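Long-range contacts in Uly1 (PDB 7DRQ), which probably cleaves ulvan, a sulfated polysaccharide of green seaweeds, as a calcium-binding lyase of polysaccharide lyase family 24: residues R286-D291 / A339-S344; D332-A337 / T365-N370. All blocks are in the same frame, centred on the assembly; numbering follows the deposited sequence.

Interaction 1: R286-D291 / A339-S344; sequences RFRAQD and AKDQVS. With CA (calcium ion), chain E.
V343 grips the loop R286-D291 through both of its backbone polar atoms. V343 N donates to R286 O at 2.9 Å, almost straight at 163°, and V343 O accepts R288 N at 2.9 Å. These two bonds on either side of F287 have the pattern of a single parallel bridge. V343 O also accepts a hydrogen bond from a water that in turn takes one from A289 N and gives one to Q290 O, so two donors, R288 N and the water, meet at V343 O. The side of the bridge around V343 is the more enclosed. F287 CD1 lies 3.9 Å from V343 CG1, while the F287 ring is sandwiched between D291 CB, over its centre, and R286 CG, near the rim of the opposite face. With chi1 at 63°, R286 folds over that ring, and its NH2 passes V343 CG2 at 3.6 Å; NE and NH2 are held by A337 O and G331 O. The flank of R288 and D341 is the more solvent-exposed. There R288 stretches out, chi1 178°, until NH1 bonds S344 OG at 3.0 Å in the guanidinium plane. D341 touches R288 through CB, and its OD1 reaches the calcium indirectly, accepting a bond from a metal-bound water at 2.7 Å. F287 O binds that ion at 2.3 Å; L283, D285 and four waters complete the shell. The arrangement is a loop-borne calcium site, bridged through its backbone to a short strand, in a chain of the beta-propeller clan.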
ATOM      1  N   ARG A 286     -12.972  16.754  18.652  1.00 14.69           N
ATOM      2  CA  ARG A 286     -12.732  15.520  19.389  1.00 14.09           C
ATOM      3  C   ARG A 286     -11.837  14.541  18.635  1.00 14.18           C
ATOM      4  O   ARG A 286     -11.385  13.561  19.237  1.00 14.71           O
ATOM      5  CB  ARG A 286     -14.060  14.842  19.702  1.00 14.88           C
ATOM      6  CG  ARG A 286     -14.816  14.409  18.452  1.00 15.12           C
ATOM      7  CD  ARG A 286     -16.246  13.981  18.743  1.00 18.06           C
ATOM      8  NE  ARG A 286     -16.334  12.774  19.568  1.00 16.90           N
ATOM      9  CZ  ARG A 286     -17.177  11.780  19.317  1.00 15.62           C
ATOM     10  NH1 ARG A 286     -17.998  11.850  18.267  1.00 17.88           N
ATOM     11  NH2 ARG A 286     -17.220  10.726  20.114  1.00 14.14           N
ATOM     12  N   PHE A 287     -11.570  14.771  17.351  1.00 13.73           N
ATOM     13  CA  PHE A 287     -10.843  13.806  16.519  1.00 11.65           C
ATOM     14  C   PHE A 287      -9.367  14.201  16.457  1.00 12.35           C
ATOM     15  O   PHE A 287      -9.003  15.187  15.817  1.00 11.84           O
ATOM     16  CB  PHE A 287     -11.467  13.725  15.127  1.00 15.29           C
ATOM     17  CG  PHE A 287     -12.871  13.195  15.140  1.00 15.08           C
ATOM     18  CD1 PHE A 287     -13.115  11.845  15.390  1.00 14.52           C
ATOM     19  CD2 PHE A 287     -13.950  14.043  14.945  1.00 13.84           C
ATOM     20  CE1 PHE A 287     -14.413  11.355  15.419  1.00 15.77           C
ATOM     21  CE2 PHE A 287     -15.253  13.559  14.987  1.00 13.57           C
ATOM     22  CZ  PHE A 287     -15.487  12.221  15.229  1.00 12.70           C
ATOM     23  N   ARG A 288      -8.523  13.432  17.141  1.00 14.22           N
ATOM     24  CA  ARG A 288      -7.083  13.682  17.115  1.00 14.44           C
ATOM     25  C   ARG A 288      -6.539  13.624  15.696  1.00 13.91           C
ATOM     26  O   ARG A 288      -5.622  14.375  15.340  1.00 13.70           O
ATOM     27  CB  ARG A 288      -6.374  12.653  17.992  1.00 14.25           C
ATOM     28  CG  ARG A 288      -4.874  12.787  18.012  1.00 14.99           C
ATOM     29  CD  ARG A 288      -4.277  11.761  18.977  1.00 18.91           C
ATOM     30  NE  ARG A 288      -2.821  11.768  18.925  1.00 22.64           N
ATOM     31  CZ  ARG A 288      -2.070  10.699  18.696  1.00 28.12           C
ATOM     32  NH1 ARG A 288      -2.631   9.515  18.500  1.00 26.84           N
ATOM     33  NH2 ARG A 288      -0.749  10.812  18.681  1.00 29.98           N
ATOM     34  N   ALA A 289      -7.080  12.723  14.877  1.00 15.33           N
ATOM     35  CA  ALA A 289      -6.609  12.536  13.512  1.00 13.66           C
ATOM     36  C   ALA A 289      -7.799  12.289  12.601  1.00 14.22           C
ATOM     37  O   ALA A 289      -8.552  13.224  12.310  1.00 12.48           O
ATOM     38  CB  ALA A 289      -5.592  11.394  13.444  1.00 14.01           C
ATOM     39  N   GLN A 290      -8.024  11.040  12.185  1.00 12.28           N
ATOM     40  CA  GLN A 290      -9.099  10.806  11.220  1.00 13.30           C
ATOM     41  C   GLN A 290     -10.473  10.792  11.887  1.00 12.13           C
ATOM     42  O   GLN A 290     -10.618  10.654  13.108  1.00 13.12           O
ATOM     43  CB  GLN A 290      -8.873   9.490  10.462  1.00 10.63           C
ATOM     44  CG  GLN A 290      -7.888   9.564   9.293  1.00 10.58           C
ATOM     45  CD  GLN A 290      -6.447   9.533   9.731  1.00 14.69           C
ATOM     46  OE1 GLN A 290      -5.842  10.571  10.012  1.00 12.44           O
ATOM     47  NE2 GLN A 290      -5.865   8.325   9.784  1.00 16.01           N
ATOM     48  N   ASP A 291     -11.493  10.927  11.046  1.00 10.49           N
ATOM     49  CA  ASP A 291     -12.888  10.793  11.444  1.00  9.68           C
ATOM     50  C   ASP A 291     -13.638  10.097  10.318  1.00 11.75           C
ATOM     51  O   ASP A 291     -13.193  10.073   9.169  1.00 10.95           O
ATOM     52  CB  ASP A 291     -13.538  12.167  11.758  1.00  9.65           C
ATOM     53  CG  ASP A 291     -13.798  12.997  10.500  1.00 14.67           C
ATOM     54  OD1 ASP A 291     -14.896  12.863   9.923  1.00 16.63           O
ATOM     55  OD2 ASP A 291     -12.907  13.784  10.094  1.00 12.65           O
ATOM     56  N   ALA A 339     -14.001  15.316  24.520  1.00 17.51           N
ATOM     57  CA  ALA A 339     -12.949  16.295  24.736  1.00 19.76           C
ATOM     58  C   ALA A 339     -12.039  16.352  23.522  1.00 18.16           C
ATOM     59  O   ALA A 339     -12.037  15.462  22.664  1.00 16.55           O
ATOM     60  CB  ALA A 339     -12.138  15.964  25.993  1.00 18.11           C
ATOM     61  N   LYS A 340     -11.270  17.432  23.439  1.00 18.25           N
ATOM     62  CA  LYS A 340     -10.370  17.585  22.302  1.00 20.49           C
ATOM     63  C   LYS A 340      -9.472  16.370  22.165  1.00 20.03           C
ATOM     64  O   LYS A 340      -8.903  15.885  23.149  1.00 19.23           O
ATOM     65  CB  LYS A 340      -9.532  18.848  22.436  1.00 22.90           C
ATOM     66  CG  LYS A 340     -10.336  20.084  22.266  1.00 31.93           C
ATOM     67  CD  LYS A 340     -10.936  20.177  20.871  1.00 32.04           C
ATOM     68  CE  LYS A 340     -11.900  21.327  20.814  1.00 29.98           C
ATOM     69  NZ  LYS A 340     -11.167  22.568  21.204  1.00 34.88           N
ATOM     70  N   ASP A 341      -9.381  15.868  20.938  1.00 18.77           N
ATOM     71  CA  ASP A 341      -8.498  14.771  20.550  1.00 16.55           C
ATOM     72  C   ASP A 341      -8.809  13.450  21.251  1.00 15.95           C
ATOM     73  O   ASP A 341      -8.023  12.507  21.135  1.00 15.04           O
ATOM     74  CB  ASP A 341      -7.029  15.140  20.781  1.00 17.60           C
ATOM     75  CG  ASP A 341      -6.580  16.293  19.910  1.00 19.57           C
ATOM     76  OD1 ASP A 341      -7.279  16.587  18.920  1.00 20.46           O
ATOM     77  OD2 ASP A 341      -5.533  16.899  20.217  1.00 25.26           O
ATOM     78  N   GLN A 342      -9.950  13.334  21.938  1.00 16.06           N
ATOM     79  CA  GLN A 342     -10.229  12.120  22.716  1.00 16.50           C
ATOM     80  C   GLN A 342     -10.522  10.898  21.846  1.00 15.34           C
ATOM     81  O   GLN A 342     -10.375   9.770  22.323  1.00 15.10           O
ATOM     82  CB  GLN A 342     -11.402  12.348  23.678  1.00 15.09           C
ATOM     83  CG  GLN A 342     -11.397  11.399  24.895  1.00 18.10           C
ATOM     84  CD  GLN A 342     -12.472  11.729  25.923  1.00 17.81           C
ATOM     85  OE1 GLN A 342     -13.051  12.811  25.907  1.00 18.66           O
ATOM     86  NE2 GLN A 342     -12.744  10.780  26.824  1.00 18.33           N
ATOM     87  N   VAL A 343     -10.952  11.086  20.598  1.00 12.90           N
ATOM     88  CA  VAL A 343     -11.124   9.986  19.650  1.00 13.13           C
ATOM     89  C   VAL A 343      -9.926  10.004  18.716  1.00 15.19           C
ATOM     90  O   VAL A 343      -9.764  10.937  17.918  1.00 12.97           O
ATOM     91  CB  VAL A 343     -12.426  10.099  18.853  1.00 13.80           C
ATOM     92  CG1 VAL A 343     -12.581   8.873  17.912  1.00 12.81           C
ATOM     93  CG2 VAL A 343     -13.627  10.244  19.770  1.00 14.56           C
ATOM     94  N   SER A 344      -9.093   8.966  18.789  1.00 13.16           N
ATOM     95  CA  SER A 344      -7.849   8.918  18.042  1.00 13.66           C
ATOM     96  C   SER A 344      -7.961   7.775  17.040  1.00 13.17           C
ATOM     97  O   SER A 344      -7.975   6.601  17.426  1.00 13.64           O
ATOM     98  CB  SER A 344      -6.647   8.737  18.971  1.00 13.61           C
ATOM     99  OG  SER A 344      -5.446   8.605  18.228  1.00 15.02           O
TER
HETATM  100 CA    CA E 603      -9.197  17.217  14.689  1.00 30.00          CA
HETATM  101  O   HOH W   1      -9.084  10.786  15.216  1.00 14.73           O
HETATM  102  O   HOH W   2      -7.943  15.958  12.912  1.00 14.50           O
HETATM  103  O   HOH W   3      -8.526  18.003  17.016  1.00 16.29           O
HETATM  104  O   HOH W   4     -10.819  16.926  12.846  1.00 13.94           O
HETATM  105  O   HOH W   5      -7.170  18.271  14.346  1.00 16.39           O

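Interaction 2: D332-A337 / T365-N370; sequences DLLPDA and TNEWVN
The peptide group joining N366 to E367 carries L334 CD1 on one face, the methyl standing 3.6 Å from both N366 O and E367 N. At the edge of this group, N366 O is already engaged by the backbone of S344, so the leucine covers a polar link whose carbonyl is satisfied. The second flat group is the E367 carboxylate. L334 CD2, 4.1 Å from E367 OE1, and A337 CB, 4.3 Å from E367 OE2, both lie over the same face, each nearer a different oxygen. OE2 itself is bonded to Q342 NE2, which limits rotation of the group. E367 reaches this place on an extended chain (chi1 -172°, chi2 170°), and its CB meets L334 CD1 at 3.9 Å on the way. T365 adds CG2, also 3.9 Å from L334 CD1, while T365 OG1 faces L333 CD1 at 3.9 Å, the two side chains crossing at about a right angle. The contact is therefore van der Waals in character, with L334 burying more surface than any other residue in it. A type I turn from L334 to A337, closed by A337 N to L334 O at 3.0 Å, presents both residues toward the strand. The turn belongs to the loop between strands 326-328 and 343-344, and it packs against strand 359-369, which lies between 343-344 and 372-383 in the sheet; L333 extends the packing to S379 of strand 372-383, and no helix takes part.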
ATOM      1  N   ASP A 332     -18.951   7.478  17.029  1.00 14.80           N
ATOM      2  CA  ASP A 332     -20.075   6.885  17.704  1.00 13.64           C
ATOM      3  C   ASP A 332     -19.658   5.773  18.656  1.00 16.09           C
ATOM      4  O   ASP A 332     -20.420   5.461  19.583  1.00 18.51           O
ATOM      5  CB  ASP A 332     -21.036   6.299  16.668  1.00 15.61           C
ATOM      6  CG  ASP A 332     -21.588   7.338  15.797  1.00 21.75           C
ATOM      7  OD1 ASP A 332     -21.234   8.531  16.065  1.00 22.45           O
ATOM      8  OD2 ASP A 332     -22.539   7.109  14.992  1.00 17.21           O
ATOM      9  N   LEU A 333     -18.564   5.070  18.359  1.00 13.79           N
ATOM     10  CA  LEU A 333     -18.130   3.954  19.177  1.00 13.94           C
ATOM     11  C   LEU A 333     -17.597   4.394  20.536  1.00 13.73           C
ATOM     12  O   LEU A 333     -17.450   3.556  21.440  1.00 14.67           O
ATOM     13  CB  LEU A 333     -17.060   3.164  18.423  1.00 13.97           C
ATOM     14  CG  LEU A 333     -17.456   2.726  17.014  1.00 13.79           C
ATOM     15  CD1 LEU A 333     -16.282   2.057  16.298  1.00 14.73           C
ATOM     16  CD2 LEU A 333     -18.667   1.809  17.039  1.00 17.59           C
ATOM     17  N   LEU A 334     -17.282   5.674  20.694  1.00 15.88           N
ATOM     18  CA  LEU A 334     -16.872   6.263  21.967  1.00 16.57           C
ATOM     19  C   LEU A 334     -17.748   7.489  22.166  1.00 16.08           C
ATOM     20  O   LEU A 334     -17.276   8.626  22.084  1.00 17.37           O
ATOM     21  CB  LEU A 334     -15.385   6.626  21.962  1.00 13.47           C
ATOM     22  CG  LEU A 334     -14.430   5.449  21.770  1.00 13.07           C
ATOM     23  CD1 LEU A 334     -13.049   5.939  21.369  1.00 14.95           C
ATOM     24  CD2 LEU A 334     -14.343   4.634  23.068  1.00 18.37           C
ATOM     25  N   PRO A 335     -19.048   7.287  22.386  1.00 16.58           N
ATOM     26  CA  PRO A 335     -19.986   8.418  22.290  1.00 17.55           C
ATOM     27  C   PRO A 335     -19.803   9.458  23.375  1.00 19.27           C
ATOM     28  O   PRO A 335     -20.275  10.584  23.199  1.00 24.86           O
ATOM     29  CB  PRO A 335     -21.359   7.745  22.387  1.00 20.61           C
ATOM     30  CG  PRO A 335     -21.108   6.481  23.120  1.00 18.38           C
ATOM     31  CD  PRO A 335     -19.721   6.034  22.765  1.00 19.13           C
ATOM     32  N   ASP A 336     -19.130   9.135  24.481  1.00 23.56           N
ATOM     33  CA  ASP A 336     -18.870  10.110  25.536  1.00 25.66           C
ATOM     34  C   ASP A 336     -17.493  10.746  25.428  1.00 24.42           C
ATOM     35  O   ASP A 336     -17.141  11.581  26.270  1.00 22.90           O
ATOM     36  CB  ASP A 336     -19.021   9.456  26.912  1.00 25.98           C
ATOM     37  CG  ASP A 336     -20.456   9.089  27.227  1.00 30.52           C
ATOM     38  OD1 ASP A 336     -21.364   9.849  26.829  1.00 33.47           O
ATOM     39  OD2 ASP A 336     -20.672   8.041  27.869  1.00 36.08           O
ATOM     40  N   ALA A 337     -16.702  10.363  24.424  1.00 19.63           N
ATOM     41  CA  ALA A 337     -15.340  10.867  24.271  1.00 17.40           C
ATOM     42  C   ALA A 337     -15.406  12.137  23.433  1.00 20.07           C
ATOM     43  O   ALA A 337     -15.132  12.144  22.230  1.00 17.84           O
ATOM     44  CB  ALA A 337     -14.438   9.812  23.639  1.00 16.35           C
ATOM     45  N   THR A 365     -10.576   2.308  16.569  1.00 10.03           N
ATOM     46  CA  THR A 365     -10.943   3.611  17.112  1.00 12.82           C
ATOM     47  C   THR A 365     -10.484   3.655  18.562  1.00 13.01           C
ATOM     48  O   THR A 365     -10.985   2.890  19.392  1.00 12.82           O
ATOM     49  CB  THR A 365     -12.453   3.827  17.002  1.00 10.53           C
ATOM     50  OG1 THR A 365     -12.840   3.731  15.623  1.00 11.53           O
ATOM     51  CG2 THR A 365     -12.865   5.218  17.557  1.00 10.53           C
ATOM     52  N   ASN A 366      -9.542   4.543  18.873  1.00 13.13           N
ATOM     53  CA  ASN A 366      -8.927   4.565  20.196  1.00 10.60           C
ATOM     54  C   ASN A 366      -9.432   5.744  21.017  1.00 14.87           C
ATOM     55  O   ASN A 366      -9.667   6.832  20.479  1.00 15.37           O
ATOM     56  CB  ASN A 366      -7.405   4.643  20.093  1.00 11.66           C
ATOM     57  CG  ASN A 366      -6.825   3.493  19.307  1.00 14.11           C
ATOM     58  OD1 ASN A 366      -7.241   2.346  19.476  1.00 17.69           O
ATOM     59  ND2 ASN A 366      -5.875   3.791  18.432  1.00 16.09           N
ATOM     60  N   GLU A 367      -9.575   5.529  22.322  1.00 13.57           N
ATOM     61  CA  GLU A 367      -9.840   6.625  23.247  1.00 15.12           C
ATOM     62  C   GLU A 367      -8.515   7.191  23.740  1.00 16.65           C
ATOM     63  O   GLU A 367      -7.641   6.440  24.185  1.00 15.08           O
ATOM     64  CB  GLU A 367     -10.694   6.168  24.430  1.00 14.56           C
ATOM     65  CG  GLU A 367     -11.130   7.362  25.307  1.00 18.18           C
ATOM     66  CD  GLU A 367     -12.165   6.995  26.345  1.00 20.07           C
ATOM     67  OE1 GLU A 367     -12.464   5.796  26.472  1.00 21.14           O
ATOM     68  OE2 GLU A 367     -12.682   7.911  27.032  1.00 19.02           O
ATOM     69  N   TRP A 368      -8.379   8.514  23.685  1.00 16.37           N
ATOM     70  CA  TRP A 368      -7.102   9.195  23.879  1.00 17.78           C
ATOM     71  C   TRP A 368      -7.268  10.202  25.012  1.00 15.74           C
ATOM     72  O   TRP A 368      -7.914  11.239  24.831  1.00 17.18           O
ATOM     73  CB  TRP A 368      -6.685   9.865  22.567  1.00 17.08           C
ATOM     74  CG  TRP A 368      -5.409  10.650  22.569  1.00 18.45           C
ATOM     75  CD1 TRP A 368      -5.280  12.001  22.743  1.00 19.15           C
ATOM     76  CD2 TRP A 368      -4.091  10.151  22.324  1.00 19.69           C
ATOM     77  NE1 TRP A 368      -3.959  12.365  22.647  1.00 19.99           N
ATOM     78  CE2 TRP A 368      -3.209  11.250  22.390  1.00 20.27           C
ATOM     79  CE3 TRP A 368      -3.566   8.879  22.076  1.00 21.45           C
ATOM     80  CZ2 TRP A 368      -1.834  11.117  22.223  1.00 22.59           C
ATOM     81  CZ3 TRP A 368      -2.200   8.749  21.904  1.00 26.28           C
ATOM     82  CH2 TRP A 368      -1.349   9.861  21.975  1.00 24.55           C
ATOM     83  N   VAL A 369      -6.699   9.890  26.183  1.00 19.38           N
ATOM     84  CA  VAL A 369      -6.862  10.694  27.396  1.00 16.53           C
ATOM     85  C   VAL A 369      -5.495  10.915  28.033  1.00 17.75           C
ATOM     86  O   VAL A 369      -4.731   9.960  28.225  1.00 20.31           O
ATOM     87  CB  VAL A 369      -7.817  10.024  28.406  1.00 19.09           C
ATOM     88  CG1 VAL A 369      -7.795  10.765  29.736  1.00 19.36           C
ATOM     89  CG2 VAL A 369      -9.234   9.983  27.848  1.00 17.22           C
ATOM     90  N   ASN A 370      -5.212  12.168  28.390  1.00 21.66           N
ATOM     91  CA  ASN A 370      -3.884  12.616  28.811  1.00 20.20           C
ATOM     92  C   ASN A 370      -2.791  11.989  27.953  1.00 20.36           C
ATOM     93  O   ASN A 370      -1.848  11.356  28.447  1.00 21.57           O
ATOM     94  CB  ASN A 370      -3.628  12.345  30.293  1.00 22.83           C
ATOM     95  CG  ASN A 370      -2.380  13.054  30.780  1.00 21.51           C
ATOM     96  OD1 ASN A 370      -1.934  14.012  30.152  1.00 21.58           O
ATOM     97  ND2 ASN A 370      -1.793  12.574  31.871  1.00 21.12           N
TER

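The two contacts lie with their centres about 8 Å apart, on the same side of the chain's centre, and their segments alternate along the sequence: 286-291, 332-337, 339-344, 365-370. The shared element is the sheet in which strand 343-344 pairs antiparallel with 359-369; S344 N to N366 O and Q342 O to W368 N are its probable hydrogen bonds. Interaction 1 ties the calcium-bearing loop before strand 290-298, a member of the preceding sheet, to the edge of this one. Interaction 2 packs the connecting loop against the neighbouring strand. A cation-pi contact between R288 and W368 links them further, so the calcium-bearing loop, the connecting loop and the two successive sheets meet in one place.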